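Local coordinates for hypothetical protein (Aquifex aeolicus, PDB 2HEK), which is of unknown function but belongs to the HD-domain family, may act as a dGTPase, and binds zinc and, well away from it, GDP, at residues Tyr59-Thr62 with Glu63-Glu67; Arg133-Arg136 with Ile137-Lys141. One frame throughout, in Å; residues are numbered along the deposited sequence.

Contact 1 of 2, residues Tyr59-Thr62 with Glu63-Glu67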
# COMPACT_ATOMS: atom_id res chain seq x y z
N TYR A 59 15.83 -5.53 -16.24
CA TYR A 59 16.35 -6.89 -16.09
C TYR A 59 15.37 -7.76 -15.27
O TYR A 59 15.05 -8.86 -15.67
CB TYR A 59 17.71 -6.84 -15.42
CG TYR A 59 18.32 -8.17 -15.00
CD1 TYR A 59 18.00 -8.76 -13.76
CD2 TYR A 59 19.26 -8.80 -15.83
CE1 TYR A 59 18.60 -10.02 -13.37
CE2 TYR A 59 19.87 -10.02 -15.45
CZ TYR A 59 19.54 -10.62 -14.23
OH TYR A 59 20.14 -11.82 -13.89
N HIS A 60 14.90 -7.27 -14.13
CA HIS A 60 13.99 -8.03 -13.26
C HIS A 60 12.62 -8.28 -13.91
O HIS A 60 12.08 -9.42 -13.87
CB HIS A 60 13.83 -7.25 -11.94
CG HIS A 60 12.79 -7.82 -11.04
ND1 HIS A 60 13.01 -8.96 -10.30
CD2 HIS A 60 11.52 -7.42 -10.76
CE1 HIS A 60 11.91 -9.24 -9.60
NE2 HIS A 60 11.00 -8.32 -9.86
N ILE A 61 12.03 -7.25 -14.52
CA ILE A 61 10.74 -7.45 -15.21
C ILE A 61 10.88 -8.37 -16.44
O ILE A 61 10.01 -9.20 -16.69
CB ILE A 61 10.07 -6.09 -15.60
CG1 ILE A 61 9.65 -5.37 -14.33
CG2 ILE A 61 8.78 -6.33 -16.48
CD1 ILE A 61 8.53 -6.10 -13.54
N THR A 62 11.99 -8.23 -17.18
CA THR A 62 12.26 -9.14 -18.30
C THR A 62 12.30 -10.58 -17.81
O THR A 62 11.71 -11.44 -18.46
CB THR A 62 13.59 -8.79 -19.00
OG1 THR A 62 13.52 -7.42 -19.46
CG2 THR A 62 13.80 -9.71 -20.22
N GLU A 63 12.99 -10.84 -16.70
CA GLU A 63 13.02 -12.18 -16.07
C GLU A 63 11.62 -12.72 -15.83
O GLU A 63 11.29 -13.87 -16.21
CB GLU A 63 13.78 -12.15 -14.74
CG GLU A 63 14.08 -13.53 -14.08
CD GLU A 63 15.15 -13.38 -13.01
OE1 GLU A 63 14.91 -12.63 -12.03
OE2 GLU A 63 16.25 -14.00 -13.14
N ARG A 64 10.78 -11.89 -15.21
CA ARG A 64 9.42 -12.25 -14.88
C ARG A 64 8.62 -12.60 -16.12
O ARG A 64 7.92 -13.63 -16.16
CB ARG A 64 8.74 -11.09 -14.11
CG ARG A 64 9.22 -10.93 -12.67
CD ARG A 64 8.58 -11.97 -11.75
NE ARG A 64 8.82 -11.69 -10.32
CZ ARG A 64 9.85 -12.18 -9.61
NH1 ARG A 64 10.74 -12.98 -10.18
NH2 ARG A 64 9.97 -11.86 -8.32
N ILE A 65 8.70 -11.76 -17.15
CA ILE A 65 7.92 -11.99 -18.38
C ILE A 65 8.41 -13.28 -19.08
O ILE A 65 7.59 -14.06 -19.56
CB ILE A 65 8.02 -10.81 -19.37
CG1 ILE A 65 7.31 -9.54 -18.83
CG2 ILE A 65 7.45 -11.21 -20.75
CD1 ILE A 65 7.70 -8.23 -19.58
N CYS A 66 9.73 -13.50 -19.14
CA CYS A 66 10.28 -14.77 -19.69
C CYS A 66 9.78 -16.00 -18.92
O CYS A 66 9.44 -17.03 -19.51
CB CYS A 66 11.81 -14.74 -19.69
SG CYS A 66 12.43 -13.61 -20.94
N GLU A 67 9.74 -15.89 -17.59
CA GLU A 67 9.13 -16.94 -16.75
C GLU A 67 7.65 -17.23 -17.08
O GLU A 67 7.25 -18.40 -17.21
CB GLU A 67 9.33 -16.66 -15.25
CG GLU A 67 10.78 -16.78 -14.82
CD GLU A 67 11.11 -16.24 -13.40
OE1 GLU A 67 10.21 -15.70 -12.70
OE2 GLU A 67 12.30 -16.35 -12.99
O HOH W 1 15.49 -10.44 -10.83

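Contact 2 of 2, residues Arg133-Arg136 with Ile137-Lys141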
# COMPACT_ATOMS: atom_id res chain seq x y z
N ARG A 133 22.81 -10.41 -32.01
CA ARG A 133 21.36 -10.59 -31.80
C ARG A 133 20.88 -9.79 -30.58
O ARG A 133 19.86 -9.12 -30.65
CB ARG A 133 21.02 -12.08 -31.63
CG ARG A 133 21.28 -12.87 -32.92
CD ARG A 133 21.09 -14.35 -32.73
NE ARG A 133 19.68 -14.74 -32.53
CZ ARG A 133 19.18 -15.28 -31.42
NH1 ARG A 133 19.94 -15.45 -30.34
NH2 ARG A 133 17.90 -15.64 -31.38
N LEU A 134 21.63 -9.86 -29.47
CA LEU A 134 21.38 -9.01 -28.30
C LEU A 134 21.26 -7.52 -28.69
O LEU A 134 20.34 -6.84 -28.26
CB LEU A 134 22.47 -9.19 -27.25
CG LEU A 134 22.31 -8.41 -25.92
CD1 LEU A 134 23.09 -9.15 -24.87
CD2 LEU A 134 22.86 -7.01 -26.04
N VAL A 135 22.19 -7.03 -29.49
CA VAL A 135 22.14 -5.64 -29.95
C VAL A 135 20.85 -5.30 -30.72
O VAL A 135 20.19 -4.31 -30.43
CB VAL A 135 23.38 -5.27 -30.79
CG1 VAL A 135 23.15 -3.93 -31.51
CG2 VAL A 135 24.62 -5.24 -29.91
N ARG A 136 20.47 -6.14 -31.67
CA ARG A 136 19.24 -5.94 -32.44
C ARG A 136 18.00 -5.98 -31.56
O ARG A 136 17.11 -5.17 -31.71
CB ARG A 136 19.11 -7.02 -33.55
CG ARG A 136 20.05 -6.73 -34.73
CD ARG A 136 19.72 -7.55 -36.00
NE ARG A 136 19.96 -8.97 -35.82
CZ ARG A 136 21.16 -9.54 -35.99
NH1 ARG A 136 22.22 -8.81 -36.30
NH2 ARG A 136 21.31 -10.82 -35.82
N ILE A 137 17.96 -6.96 -30.67
CA ILE A 137 16.86 -7.16 -29.75
C ILE A 137 16.71 -5.90 -28.87
O ILE A 137 15.60 -5.33 -28.77
CB ILE A 137 17.09 -8.43 -28.91
CG1 ILE A 137 16.86 -9.66 -29.81
CG2 ILE A 137 16.14 -8.50 -27.62
CD1 ILE A 137 17.48 -10.90 -29.29
N THR A 138 17.81 -5.43 -28.31
CA THR A 138 17.74 -4.27 -27.44
C THR A 138 17.40 -2.97 -28.17
O THR A 138 16.82 -2.07 -27.58
CB THR A 138 18.98 -4.12 -26.52
OG1 THR A 138 18.55 -3.47 -25.31
CG2 THR A 138 20.10 -3.30 -27.19
N LEU A 139 17.75 -2.86 -29.46
CA LEU A 139 17.44 -1.64 -30.18
C LEU A 139 16.09 -1.68 -30.85
O LEU A 139 15.70 -0.71 -31.49
CB LEU A 139 18.50 -1.32 -31.24
CG LEU A 139 19.92 -1.15 -30.75
CD1 LEU A 139 20.82 -0.89 -31.95
CD2 LEU A 139 20.00 -0.03 -29.76
N GLY A 140 15.39 -2.78 -30.71
CA GLY A 140 14.13 -2.97 -31.45
C GLY A 140 14.31 -3.05 -32.98
O GLY A 140 13.47 -2.55 -33.73
N LYS A 141 15.41 -3.66 -33.45
CA LYS A 141 15.62 -3.87 -34.89
C LYS A 141 15.84 -5.35 -35.25
O LYS A 141 16.89 -5.70 -35.78
CB LYS A 141 16.81 -3.04 -35.37
CG LYS A 141 16.77 -1.63 -34.90
CD LYS A 141 17.32 -0.69 -35.94
CE LYS A 141 16.84 0.73 -35.69
NZ LYS A 141 16.81 1.54 -36.94

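Contact 1 of 2, residues Tyr59-Thr62 with Glu63-Glu67
His60 and Arg64 meet one helical turn apart: the imidazole CE1 lies over one face of the guanidinium, 3.5 Å from NH2, with the two planes turned 64° apart. The arginine chain bends at chi2 (-78°), which carries CG over one imidazole face, toward its rim, and turns the guanidinium face to CE1. A water in the plane of the ring, at its edge, joins His60 ND1 (2.9 Å) to Glu63 OE1, to which it donates a bond of 2.6 Å. The other carboxylate oxygen of Glu63, OE2, forms a salt bridge with Lys78 of helix 74-82. These residues belong to helix 51-69 of the HD domain, which also carries the zinc ligand His54. Regular i to i+4 bonds build the turn, Arg64 N to His60 O at 3.1 Å among them. On the buried flank Ile61 CG2 touches Ile65 CD1 at 3.8 Å, branched side chains suited to filling the seam with helix 160-173. Thr62 OG1 bonds to Val58 O and to Ser160 OG, so a hydroxyl in this buried place is satisfied. Farther out, Tyr10 meets the His60 ring, with Val13 of strand 11-16 also against this side chain.

Contact 2 of 2, residues Arg133-Arg136 with Ile137-Lys141
A Schellman motif closes helix 128-139. Two bonds make it: Lys141 N to Arg136 O at 2.9 Å and Gly140 N to Ile137 O at 3.2 Å. Gly140 takes a positive phi of 65°, which glycine tolerates readily because it has no side chain. The returning chain sets Lys141 O against the aliphatic part of Arg136, 3.4 Å from CD, while the guanidinium beyond, bent away at chi3, pairs through NE with Glu147. One turn earlier, Ile137 N bonds to Arg133 O at 2.9 Å, and Ile137 CG1, anti to its carbonyl carbon (chi1 -72°), lies against that same oxygen while the side chain packs on Ala80, Leu150 and Ile154. Cutting Ile137 back to an alanine takes away CG1, CG2 and CD1 and would probably leave a gap where Ala80, Leu150 and Ile154 now meet it. Val135 CG1 and Leu139 CD1 run side by side, 3.9 Å apart, apolar side chains suited to the seam with helix 108-115. Thr138 is small enough to fit against His84 and spends its hydroxyl on Ala80 O. A helix packed on its neighbours through aliphatic side chains and ended by a glycine is in keeping with the all-helical core of an HD domain.

In the fold
From the N terminus the chain first forms a two-stranded sheet, 2-7 and 11-16, and, after two short helices, reaches helix 51-69, where contact 1 lies. After helix 74-82 and several further helices it reaches helix 128-139 and contact 2. Each contact closes one local turn and no long loop; they follow in series, neither nesting nor crossing. Their centres are 17 Å apart and they do not touch. Helix 74-82 links them, receiving side chains from both. Contact 1 adds strand 11-16 and helix 160-173, contact 2 helices 108-115 and 145-155. Neither supplies a metal ligand, but the side chains of Thr62 and Thr138 lie about 10 and 9 Å from the zinc ion.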